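Local coordinates for protein beta-N-acetylhexosaminidase (Beutenbergia cavernae, PDB 5BU9) that probably catalyses the hydrolysis of terminal non-reducing N-acetyl-D-hexosamine residues from N-acetyl-beta-D-hexosaminides, as a member of glycoside hydrolase family 3, at residues L5-R10 and K315-P320; D294-S299 and A306-A311; A48-T53 and L121-I126. All coordinates share one frame; numbering follows the deposited sequence. Where two conformers were deposited one is given.

Contact 1. Residues L5-R10 and K315-P320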
ATOM      1  N   LEU A   5      -1.579  17.770 -15.997  1.00 49.76           N
ATOM      2  CA  LEU A   5      -2.535  17.951 -14.934  1.00 47.13           C
ATOM      3  C   LEU A   5      -2.322  19.311 -14.272  1.00 53.03           C
ATOM      4  O   LEU A   5      -1.212  19.829 -14.270  1.00 53.27           O
ATOM      5  CB  LEU A   5      -2.388  16.814 -13.926  1.00 46.06           C
ATOM      6  CG  LEU A   5      -3.131  15.532 -14.277  1.00 41.20           C
ATOM      7  CD1 LEU A   5      -2.898  15.101 -15.702  1.00 44.25           C
ATOM      8  CD2 LEU A   5      -2.700  14.436 -13.306  1.00 54.67           C
ATOM      9  N   SER A   6      -3.390  19.902 -13.742  1.00 48.31           N
ATOM     10  CA  SER A   6      -3.275  21.096 -12.906  1.00 42.87           C
ATOM     11  C   SER A   6      -2.582  20.711 -11.598  1.00 51.92           C
ATOM     12  O   SER A   6      -2.501  19.528 -11.268  1.00 38.57           O
ATOM     13  CB  SER A   6      -4.648  21.654 -12.598  1.00 46.36           C
ATOM     14  OG  SER A   6      -5.377  20.661 -11.869  1.00 46.35           O
ATOM     15  N   LEU A   7      -2.107  21.700 -10.844  1.00 40.25           N
ATOM     16  CA  LEU A   7      -1.586  21.433  -9.497  1.00 43.14           C
ATOM     17  C   LEU A   7      -2.530  20.546  -8.683  1.00 38.12           C
ATOM     18  O   LEU A   7      -2.087  19.559  -8.115  1.00 43.50           O
ATOM     19  CB  LEU A   7      -1.345  22.730  -8.730  1.00 42.26           C
ATOM     20  CG  LEU A   7      -0.858  22.451  -7.313  1.00 47.87           C
ATOM     21  CD1 LEU A   7       0.437  21.644  -7.338  1.00 36.74           C
ATOM     22  CD2 LEU A   7      -0.639  23.769  -6.622  1.00 45.28           C
ATOM     23  N   GLU A   8      -3.823  20.900  -8.660  1.00 36.23           N
ATOM     24  CA  GLU A   8      -4.829  20.190  -7.861  1.00 40.10           C
ATOM     25  C   GLU A   8      -4.893  18.723  -8.282  1.00 41.34           C
ATOM     26  O   GLU A   8      -4.913  17.821  -7.450  1.00 35.25           O
ATOM     27  CB  GLU A   8      -6.221  20.838  -8.007  1.00 45.38           C
ATOM     28  CG  GLU A   8      -6.413  22.157  -7.257  1.00 37.05           C
ATOM     29  CD  GLU A   8      -5.734  23.347  -7.940  1.00 95.35           C
ATOM     30  OE1 GLU A   8      -5.672  24.415  -7.290  1.00 96.21           O
ATOM     31  OE2 GLU A   8      -5.261  23.231  -9.107  1.00 67.46           O
ATOM     32  N   GLN A   9      -4.901  18.495  -9.592  1.00 35.51           N
ATOM     33  CA  GLN A   9      -4.980  17.151 -10.122  1.00 38.65           C
ATOM     34  C   GLN A   9      -3.704  16.351  -9.830  1.00 50.47           C
ATOM     35  O   GLN A   9      -3.791  15.150  -9.579  1.00 33.82           O
ATOM     36  CB  GLN A   9      -5.264  17.202 -11.618  1.00 48.23           C
ATOM     37  CG  GLN A   9      -6.685  17.651 -11.941  1.00 47.06           C
ATOM     38  CD  GLN A   9      -6.825  18.008 -13.392  1.00 52.52           C
ATOM     39  OE1 GLN A   9      -5.837  18.324 -14.037  1.00 46.85           O
ATOM     40  NE2 GLN A   9      -8.044  17.952 -13.924  1.00 53.84           N
ATOM     41  N   ARG A  10      -2.534  16.993  -9.833  1.00 36.37           N
ATOM     42  CA  ARG A  10      -1.295  16.267  -9.522  1.00 33.86           C
ATOM     43  C   ARG A  10      -1.272  15.840  -8.055  1.00 36.53           C
ATOM     44  O   ARG A  10      -0.985  14.680  -7.744  1.00 31.05           O
ATOM     45  CB  ARG A  10      -0.056  17.109  -9.862  1.00 35.36           C
ATOM     46  CG  ARG A  10       0.085  17.398 -11.349  1.00 39.39           C
ATOM     47  CD  ARG A  10       1.483  17.890 -11.749  1.00 50.15           C
ATOM     48  NE  ARG A  10       1.921  19.104 -11.053  1.00 39.62           N
ATOM     49  CZ  ARG A  10       1.630  20.361 -11.413  1.00 50.01           C
ATOM     50  NH1 ARG A  10       0.873  20.617 -12.462  1.00 53.33           N
ATOM     51  NH2 ARG A  10       2.104  21.387 -10.715  1.00 48.99           N
ATOM     52  N   LYS A 315      -0.040  23.851   0.629  1.00 28.31           N
ATOM     53  CA  LYS A 315       1.389  23.971   0.940  1.00 33.81           C
ATOM     54  C   LYS A 315       2.253  24.020  -0.343  1.00 31.63           C
ATOM     55  O   LYS A 315       3.259  24.698  -0.366  1.00 39.90           O
ATOM     56  CB  LYS A 315       1.843  22.841   1.852  1.00 26.11           C
ATOM     57  CG  LYS A 315       3.353  22.931   2.291  1.00 26.69           C
ATOM     58  CD  LYS A 315       3.728  21.772   3.170  1.00 31.85           C
ATOM     59  CE  LYS A 315       5.210  21.740   3.502  1.00 33.41           C
ATOM     60  NZ  LYS A 315       5.604  22.782   4.451  1.00 33.17           N
ATOM     61  N   ALA A 316       1.829  23.319  -1.392  1.00 33.92           N
ATOM     62  CA  ALA A 316       2.492  23.371  -2.684  1.00 39.66           C
ATOM     63  C   ALA A 316       2.416  24.788  -3.216  1.00 37.31           C
ATOM     64  O   ALA A 316       3.364  25.257  -3.804  1.00 33.81           O
ATOM     65  CB  ALA A 316       1.858  22.395  -3.681  1.00 30.31           C
ATOM     66  N   GLN A 317       1.297  25.474  -3.004  1.00 31.69           N
ATOM     67  CA  GLN A 317       1.157  26.837  -3.521  1.00 42.80           C
ATOM     68  C   GLN A 317       2.048  27.882  -2.776  1.00 30.89           C
ATOM     69  O   GLN A 317       2.473  28.872  -3.369  1.00 56.24           O
ATOM     70  CB  GLN A 317      -0.313  27.254  -3.475  1.00 30.13           C
ATOM     71  CG  GLN A 317      -1.223  26.510  -4.458  1.00 39.84           C
ATOM     72  CD  GLN A 317      -2.717  26.716  -4.140  1.00 70.04           C
ATOM     73  OE1 GLN A 317      -3.089  27.049  -3.007  1.00 46.05           O
ATOM     74  NE2 GLN A 317      -3.569  26.516  -5.139  1.00 46.11           N
ATOM     75  N   ALA A 318       2.347  27.611  -1.499  1.00 37.09           N
ATOM     76  CA  ALA A 318       3.097  28.493  -0.590  1.00 41.70           C
ATOM     77  C   ALA A 318       4.594  28.173  -0.465  1.00 33.70           C
ATOM     78  O   ALA A 318       5.373  28.996   0.011  1.00 43.29           O
ATOM     79  CB  ALA A 318       2.459  28.445   0.848  1.00 30.34           C
ATOM     80  N   ASP A 319       4.991  26.971  -0.843  1.00 34.16           N
ATOM     81  CA  ASP A 319       6.290  26.443  -0.467  1.00 29.87           C
ATOM     82  C   ASP A 319       6.934  25.751  -1.698  1.00 32.47           C
ATOM     83  O   ASP A 319       6.613  24.598  -2.015  1.00 31.29           O
ATOM     84  CB  ASP A 319       6.082  25.479   0.732  1.00 29.05           C
ATOM     85  CG  ASP A 319       7.388  24.967   1.376  1.00 50.09           C
ATOM     86  OD1 ASP A 319       8.323  24.571   0.661  1.00 37.14           O
ATOM     87  OD2 ASP A 319       7.452  24.902   2.628  1.00 69.26           O
ATOM     88  N   PRO A 320       7.832  26.465  -2.399  1.00 36.15           N
ATOM     89  CA  PRO A 320       8.469  25.903  -3.598  1.00 31.80           C
ATOM     90  C   PRO A 320       9.202  24.547  -3.390  1.00 43.48           C
ATOM     91  O   PRO A 320       9.173  23.704  -4.278  1.00 34.10           O
ATOM     92  CB  PRO A 320       9.466  27.001  -4.011  1.00 33.75           C
ATOM     93  CG  PRO A 320       8.930  28.285  -3.392  1.00 35.02           C
ATOM     94  CD  PRO A 320       8.217  27.874  -2.130  1.00 32.65           C
TER
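Gln9 OE1, on the helical turn that brings Leu7 and Glu8 up to Ala316 and Gln317, accepts a nearly straight bond from Ser6 N (2.9 Å, 164° at the hydrogen), with the donor tilted a little out of the carbonyl plane. In the other direction Ser6 OG accepts from Gln9 N at 3.2 Å. This reciprocal pair is a capping box: it satisfies two backbone N-H groups at the start of helix 7-12 and fixes the turn from which the contact is made. The guanidinium of Arg10 folds back with Leu7 CA over one face, toward its rim, while its NE forms a salt bridge to Asp327 of helix 320-336.

Across the interface the chemistry is mainly apolar. Leu7 holds CG anti to its own nitrogen (chi1 178°), which carries the isopropyl fork onto Ala316 and the start of the Gln317 chain. CD1 rests on the methyl of Ala316 at 4.0 Å, and CD2 lies 3.5 Å from Gln317 CG, against the aliphatic part of that chain. Beyond CG, Gln317 runs extended and carries its amide across the bent chain of Glu8, roughly at right angles to it. Glu8 OE1 and Gln317 NE2 stay 3.7 Å apart, with carboxylate and amide planes 72° from each other; at that distance the two are polar neighbours on the more exposed margin, not a hydrogen bond. This small helix-helix contact joins the N-terminal helix, begun by its capping box, to the helix that follows the last strand of the TIM barrel.

Contact 2. Residues D294-S299 and A306-A311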
ATOM      1  N   ASP A 294       4.861   8.655  -2.390  1.00 27.45           N
ATOM      2  CA  ASP A 294       4.072   9.032  -3.587  1.00 32.59           C
ATOM      3  C   ASP A 294       2.563   8.845  -3.438  1.00 31.76           C
ATOM      4  O   ASP A 294       1.761   9.564  -4.043  1.00 37.81           O
ATOM      5  CB  ASP A 294       4.572   8.239  -4.788  1.00 39.11           C
ATOM      6  CG  ASP A 294       6.108   8.254  -4.885  1.00 53.39           C
ATOM      7  OD1 ASP A 294       6.723   9.358  -4.883  1.00 54.18           O
ATOM      8  OD2 ASP A 294       6.704   7.161  -4.905  1.00 61.02           O
ATOM      9  N   ILE A 295       2.142   7.896  -2.618  1.00 27.56           N
ATOM     10  CA  ILE A 295       0.699   7.750  -2.417  1.00 32.18           C
ATOM     11  C   ILE A 295       0.360   7.625  -0.923  1.00 33.01           C
ATOM     12  O   ILE A 295       0.861   6.739  -0.228  1.00 33.31           O
ATOM     13  CB  ILE A 295       0.131   6.544  -3.224  1.00 34.35           C
ATOM     14  CG1 ILE A 295       0.283   6.761  -4.737  1.00 33.03           C
ATOM     15  CG2 ILE A 295      -1.342   6.267  -2.819  1.00 29.31           C
ATOM     16  CD1 ILE A 295      -0.193   5.540  -5.612  1.00 30.97           C
ATOM     17  N   VAL A 296      -0.472   8.543  -0.440  1.00 25.31           N
ATOM     18  CA  VAL A 296      -0.932   8.541   0.933  1.00 24.77           C
ATOM     19  C   VAL A 296      -2.231   7.748   0.992  1.00 37.23           C
ATOM     20  O   VAL A 296      -3.237   8.112   0.349  1.00 31.24           O
ATOM     21  CB  VAL A 296      -1.120   9.972   1.441  1.00 26.71           C
ATOM     22  CG1 VAL A 296      -1.612   9.980   2.895  1.00 25.96           C
ATOM     23  CG2 VAL A 296       0.206  10.772   1.289  1.00 27.93           C
ATOM     24  N   LEU A 297      -2.214   6.647   1.732  1.00 33.57           N
ATOM     25  CA  LEU A 297      -3.368   5.769   1.806  1.00 31.21           C
ATOM     26  C   LEU A 297      -4.343   6.304   2.856  1.00 31.45           C
ATOM     27  O   LEU A 297      -3.972   6.471   4.012  1.00 32.80           O
ATOM     28  CB  LEU A 297      -2.924   4.346   2.130  1.00 29.09           C
ATOM     29  CG  LEU A 297      -4.043   3.303   2.248  1.00 30.58           C
ATOM     30  CD1 LEU A 297      -4.807   3.189   0.950  1.00 26.77           C
ATOM     31  CD2 LEU A 297      -3.484   1.955   2.691  1.00 26.45           C
ATOM     32  N   VAL A 298      -5.572   6.617   2.449  1.00 32.70           N
ATOM     33  CA  VAL A 298      -6.615   7.104   3.378  1.00 32.09           C
ATOM     34  C   VAL A 298      -7.822   6.160   3.269  1.00 42.71           C
ATOM     35  O   VAL A 298      -8.813   6.486   2.639  1.00 33.41           O
ATOM     36  CB  VAL A 298      -6.990   8.573   3.063  1.00 40.46           C
ATOM     37  CG1 VAL A 298      -7.852   9.167   4.149  1.00 28.43           C
ATOM     38  CG2 VAL A 298      -5.724   9.413   2.905  1.00 31.25           C
ATOM     39  N   SER A 299      -7.719   4.970   3.867  1.00 35.34           N
ATOM     40  CA  SER A 299      -8.667   3.882   3.614  1.00 42.73           C
ATOM     41  C   SER A 299      -9.751   3.747   4.680  1.00 35.68           C
ATOM     42  O   SER A 299     -10.936   3.870   4.376  1.00 45.05           O
ATOM     43  CB  SER A 299      -7.911   2.558   3.491  1.00 35.63           C
ATOM     44  OG  SER A 299      -6.970   2.404   4.559  1.00 50.55           O
ATOM     45  N   ALA A 306     -10.521  14.747   2.005  1.00 30.26           N
ATOM     46  CA  ALA A 306     -10.718  16.074   1.410  1.00 37.01           C
ATOM     47  C   ALA A 306      -9.812  17.113   2.043  1.00 39.43           C
ATOM     48  O   ALA A 306      -9.126  17.854   1.333  1.00 35.78           O
ATOM     49  CB  ALA A 306     -12.214  16.528   1.534  1.00 30.49           C
ATOM     50  N   GLU A 307      -9.811  17.186   3.376  1.00 29.02           N
ATOM     51  CA  GLU A 307      -9.000  18.213   4.036  1.00 30.62           C
ATOM     52  C   GLU A 307      -7.479  17.941   3.905  1.00 33.57           C
ATOM     53  O   GLU A 307      -6.685  18.882   3.940  1.00 39.49           O
ATOM     54  CB  GLU A 307      -9.391  18.337   5.497  1.00 30.65           C
ATOM     55  CG  GLU A 307      -8.707  17.308   6.393  1.00 44.44           C
ATOM     56  CD  GLU A 307      -9.460  17.106   7.692  1.00 50.31           C
ATOM     57  OE1 GLU A 307      -8.866  17.298   8.785  1.00 40.83           O
ATOM     58  OE2 GLU A 307     -10.661  16.774   7.596  1.00 43.71           O
HETATM   59  N   MSE A 308      -7.079  16.672   3.739  1.00 33.11           N
HETATM   60  CA  MSE A 308      -5.664  16.360   3.554  1.00 33.55           C
HETATM   61  C   MSE A 308      -5.216  16.821   2.192  1.00 39.37           C
HETATM   62  O   MSE A 308      -4.144  17.405   2.027  1.00 34.51           O
HETATM   63  CB  MSE A 308      -5.402  14.864   3.701  1.00 28.50           C
HETATM   64  CG  MSE A 308      -5.662  14.377   5.099  1.00 33.12           C
HETATM   65 SE   MSE A 308      -5.693  12.416   5.240  0.73 41.00          SE
HETATM   66  CE  MSE A 308      -3.877  12.052   4.880  1.00 25.93           C
ATOM     67  N   VAL A 309      -6.040  16.533   1.197  1.00 29.65           N
ATOM     68  CA  VAL A 309      -5.752  16.979  -0.165  1.00 37.37           C
ATOM     69  C   VAL A 309      -5.617  18.492  -0.166  1.00 33.66           C
ATOM     70  O   VAL A 309      -4.672  19.027  -0.749  1.00 34.37           O
ATOM     71  CB  VAL A 309      -6.833  16.510  -1.163  1.00 29.58           C
ATOM     72  CG1 VAL A 309      -6.679  17.228  -2.499  1.00 31.90           C
ATOM     73  CG2 VAL A 309      -6.726  14.993  -1.361  1.00 28.95           C
ATOM     74  N   ALA A 310      -6.543  19.187   0.503  1.00 31.30           N
ATOM     75  CA  ALA A 310      -6.546  20.657   0.449  1.00 26.79           C
ATOM     76  C   ALA A 310      -5.289  21.206   1.097  1.00 38.05           C
ATOM     77  O   ALA A 310      -4.715  22.183   0.627  1.00 39.63           O
ATOM     78  CB  ALA A 310      -7.770  21.230   1.129  1.00 28.20           C
ATOM     79  N   ALA A 311      -4.875  20.570   2.186  1.00 26.42           N
ATOM     80  CA  ALA A 311      -3.681  21.001   2.876  1.00 38.90           C
ATOM     81  C   ALA A 311      -2.444  20.803   1.992  1.00 33.95           C
ATOM     82  O   ALA A 311      -1.549  21.644   2.009  1.00 35.15           O
ATOM     83  CB  ALA A 311      -3.526  20.257   4.167  1.00 26.53           C
TER
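Strand 296-298 runs past the inner side of helix 305-318, and the two backbones come nearest at Val298 and Met308, whose CA atoms are 9.3 Å apart, a separation that leaves room for side chains from both. Val296 and Val298 both point toward the helix, while Leu297 between them points away. A single helical residue answers the two valines: Met308, present as selenomethionine. Its chain leaves the helix and then bends at the last torsion (chi3 68°), so that the terminal methyl turns along the strand instead of running straight on. CE thus lies over the gap between the two valines, touching both, 3.7 Å from Val296 CG1 and 3.8 Å from Val298 CG2. SE also lies against Val298, 3.8 Å from its CG2 and 4.1 Å from its CG1, the two side chains lying alongside and running opposite ways. Phe15, Val270, Pro281 and Ala285 also touch the Met308 side chain, which is buried among strand 15-20, a loop and helix 281-291. Strand 296-298 pairs in parallel with strand 15-20, the step that closes the ring, and its valines facing an outer helix are part of the apolar layer between strands and helices of a TIM barrel.

Contact 3. Residues A48-T53 and L121-I126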
ATOM      1  N   ALA A  48     -19.641 -10.273  -1.785  1.00 38.25           N
ATOM      2  CA  ALA A  48     -20.620 -10.060  -2.847  1.00 55.35           C
ATOM      3  C   ALA A  48     -20.227 -10.823  -4.120  1.00 39.19           C
ATOM      4  O   ALA A  48     -21.088 -11.250  -4.873  1.00 43.18           O
ATOM      5  CB  ALA A  48     -20.790  -8.586  -3.129  1.00 45.39           C
ATOM      6  N   GLY A  49     -18.935 -11.037  -4.319  1.00 41.44           N
ATOM      7  CA  GLY A  49     -18.462 -11.759  -5.486  1.00 45.77           C
ATOM      8  C   GLY A  49     -17.920 -10.877  -6.601  1.00 37.94           C
ATOM      9  O   GLY A  49     -17.979  -9.643  -6.523  1.00 45.20           O
ATOM     10  N   VAL A  50     -17.410 -11.519  -7.648  1.00 41.69           N
ATOM     11  CA  VAL A  50     -16.672 -10.829  -8.708  1.00 47.18           C
ATOM     12  C   VAL A  50     -17.520  -9.802  -9.458  1.00 44.57           C
ATOM     13  O   VAL A  50     -17.131  -8.639  -9.563  1.00 43.56           O
ATOM     14  CB  VAL A  50     -16.069 -11.844  -9.691  1.00 46.29           C
ATOM     15  CG1 VAL A  50     -15.608 -11.138 -10.938  1.00 41.25           C
ATOM     16  CG2 VAL A  50     -14.895 -12.556  -9.043  1.00 48.46           C
ATOM     17  N   ASP A  51     -18.676 -10.222  -9.966  1.00 40.22           N
ATOM     18  CA  ASP A  51     -19.565  -9.321 -10.704  1.00 51.55           C
ATOM     19  C   ASP A  51     -20.030  -8.125  -9.866  1.00 50.29           C
ATOM     20  O   ASP A  51     -20.046  -7.001 -10.356  1.00 51.31           O
ATOM     21  CB  ASP A  51     -20.805 -10.077 -11.239  1.00 44.87           C
ATOM     22  CG  ASP A  51     -20.462 -11.082 -12.337  1.00 59.88           C
ATOM     23  OD1 ASP A  51     -19.608 -10.776 -13.206  1.00 80.34           O
ATOM     24  OD2 ASP A  51     -21.053 -12.186 -12.322  1.00 68.61           O
ATOM     25  N   ALA A  52     -20.429  -8.355  -8.617  1.00 40.47           N
ATOM     26  CA  ALA A  52     -20.898  -7.253  -7.782  1.00 47.85           C
ATOM     27  C   ALA A  52     -19.774  -6.259  -7.509  1.00 37.31           C
ATOM     28  O   ALA A  52     -20.004  -5.047  -7.489  1.00 52.01           O
ATOM     29  CB  ALA A  52     -21.458  -7.765  -6.490  1.00 48.59           C
ATOM     30  N   THR A  53     -18.562  -6.778  -7.324  1.00 41.50           N
ATOM     31  CA  THR A  53     -17.390  -5.929  -7.113  1.00 42.48           C
ATOM     32  C   THR A  53     -17.061  -5.146  -8.392  1.00 48.39           C
ATOM     33  O   THR A  53     -16.771  -3.966  -8.332  1.00 41.67           O
ATOM     34  CB  THR A  53     -16.180  -6.752  -6.674  1.00 42.96           C
ATOM     35  OG1 THR A  53     -16.503  -7.448  -5.466  1.00 47.55           O
ATOM     36  CG2 THR A  53     -14.933  -5.849  -6.443  1.00 32.81           C
ATOM     37  N   LEU A 121      -9.172 -11.042  -9.324  1.00 42.67           N
ATOM     38  CA  LEU A 121      -9.062  -9.619  -8.998  1.00 36.80           C
ATOM     39  C   LEU A 121      -9.266  -8.782 -10.249  1.00 53.05           C
ATOM     40  O   LEU A 121     -10.098  -7.890 -10.254  1.00 35.42           O
ATOM     41  CB  LEU A 121      -7.720  -9.297  -8.366  1.00 33.70           C
ATOM     42  CG  LEU A 121      -7.562  -9.831  -6.954  1.00 32.94           C
ATOM     43  CD1 LEU A 121      -6.172  -9.476  -6.454  1.00 32.27           C
ATOM     44  CD2 LEU A 121      -8.608  -9.229  -6.086  1.00 32.39           C
ATOM     45  N   ALA A 122      -8.530  -9.088 -11.317  1.00 37.52           N
ATOM     46  CA  ALA A 122      -8.605  -8.309 -12.554  1.00 38.69           C
ATOM     47  C   ALA A 122     -10.015  -8.317 -13.115  1.00 46.74           C
ATOM     48  O   ALA A 122     -10.480  -7.315 -13.630  1.00 41.00           O
ATOM     49  CB  ALA A 122      -7.636  -8.861 -13.603  1.00 37.84           C
ATOM     50  N   ALA A 123     -10.695  -9.455 -13.036  1.00 38.83           N
ATOM     51  CA  ALA A 123     -12.057  -9.523 -13.548  1.00 40.05           C
ATOM     52  C   ALA A 123     -13.021  -8.647 -12.725  1.00 44.27           C
ATOM     53  O   ALA A 123     -14.039  -8.204 -13.242  1.00 45.56           O
ATOM     54  CB  ALA A 123     -12.542 -10.957 -13.573  1.00 41.32           C
ATOM     55  N   SER A 124     -12.699  -8.395 -11.460  0.53 38.03           N
ATOM     56  CA  SER A 124     -13.554  -7.547 -10.631  0.53 37.52           C
ATOM     57  C   SER A 124     -13.095  -6.089 -10.696  0.53 42.73           C
ATOM     58  O   SER A 124     -13.548  -5.260  -9.906  0.53 43.94           O
ATOM     59  CB  SER A 124     -13.570  -8.035  -9.177  0.53 36.59           C
ATOM     60  OG  SER A 124     -12.347  -7.736  -8.522  0.53 35.20           O
ATOM     61  N   GLY A 125     -12.193  -5.784 -11.630  1.00 46.44           N
ATOM     62  CA  GLY A 125     -11.725  -4.415 -11.842  1.00 40.22           C
ATOM     63  C   GLY A 125     -10.568  -3.915 -10.978  1.00 45.23           C
ATOM     64  O   GLY A 125     -10.174  -2.740 -11.042  1.00 39.49           O
ATOM     65  N   ILE A 126     -10.019  -4.802 -10.160  1.00 35.20           N
ATOM     66  CA  ILE A 126      -8.853  -4.492  -9.334  1.00 34.72           C
ATOM     67  C   ILE A 126      -7.614  -4.524 -10.231  1.00 52.00           C
ATOM     68  O   ILE A 126      -7.476  -5.456 -11.028  1.00 35.33           O
ATOM     69  CB  ILE A 126      -8.707  -5.521  -8.179  1.00 36.78           C
ATOM     70  CG1 ILE A 126      -9.937  -5.471  -7.282  1.00 35.99           C
ATOM     71  CG2 ILE A 126      -7.355  -5.357  -7.432  1.00 31.19           C
ATOM     72  CD1 ILE A 126     -10.103  -4.164  -6.570  1.00 37.33           C
TER
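The Schellman motif that finishes helix 107-123 sets Ala123 and Ser124 against Val50 and Thr53, in the first turn of helix 50-61. Leu121 O accepts from Ile126 N at 3.1 Å and also from Ser124 N; Gly125, at positive phi, is the C-prime residue, and its N bonds to Ala122 O. Ser124 was modelled in two conformers; in the one described, and only there, OG also donates to Leu121 O (2.8 Å), which turns the hydroxyl toward its own helix. Ser124 CB makes the closer approach, 3.6 Å from Val50 O and 3.8 Å from Thr53 CG2, and OG still touches that methyl. In this TIM barrel helix 50-61 follows strand 39-43 and helix 107-123 precedes strand 128-129; they meet end to start, with CA atoms of Val50 and Ser124 only 4.9 Å apart. In Thr53, CG2 stands anti to the backbone nitrogen, which presents the methyl to Ser124, while OG1 donates to Gly49 O at 2.8 Å from above the carbonyl plane; the same oxygen accepts Thr53 N. Towards the margin, Val50 CG1 covers Ala123, 4.0 Å from its CB, and Phe93 from a loop touches both Val50 and Ser124.

In the fold
The three contacts differ in chemistry with their depth in one TIM barrel. Contact 2 is the core case: all its touching residues are buried, and it is purely apolar. Contacts 1 and 3 join helices nearer the surface and are partly buried, mixing methyl packing with polar groups. Helix-end motifs lie beside their packing, within one segment each: a capping box in contact 1, a Schellman motif in contact 3. Contacts 1 and 2 share helix 305-318, which faces its strand through one part and the N-terminal helix through the next; their centres are 13 Å apart. Contact 3 uses separate elements, its centre about 34 Å from that of contact 1 and 25 Å from that of contact 2.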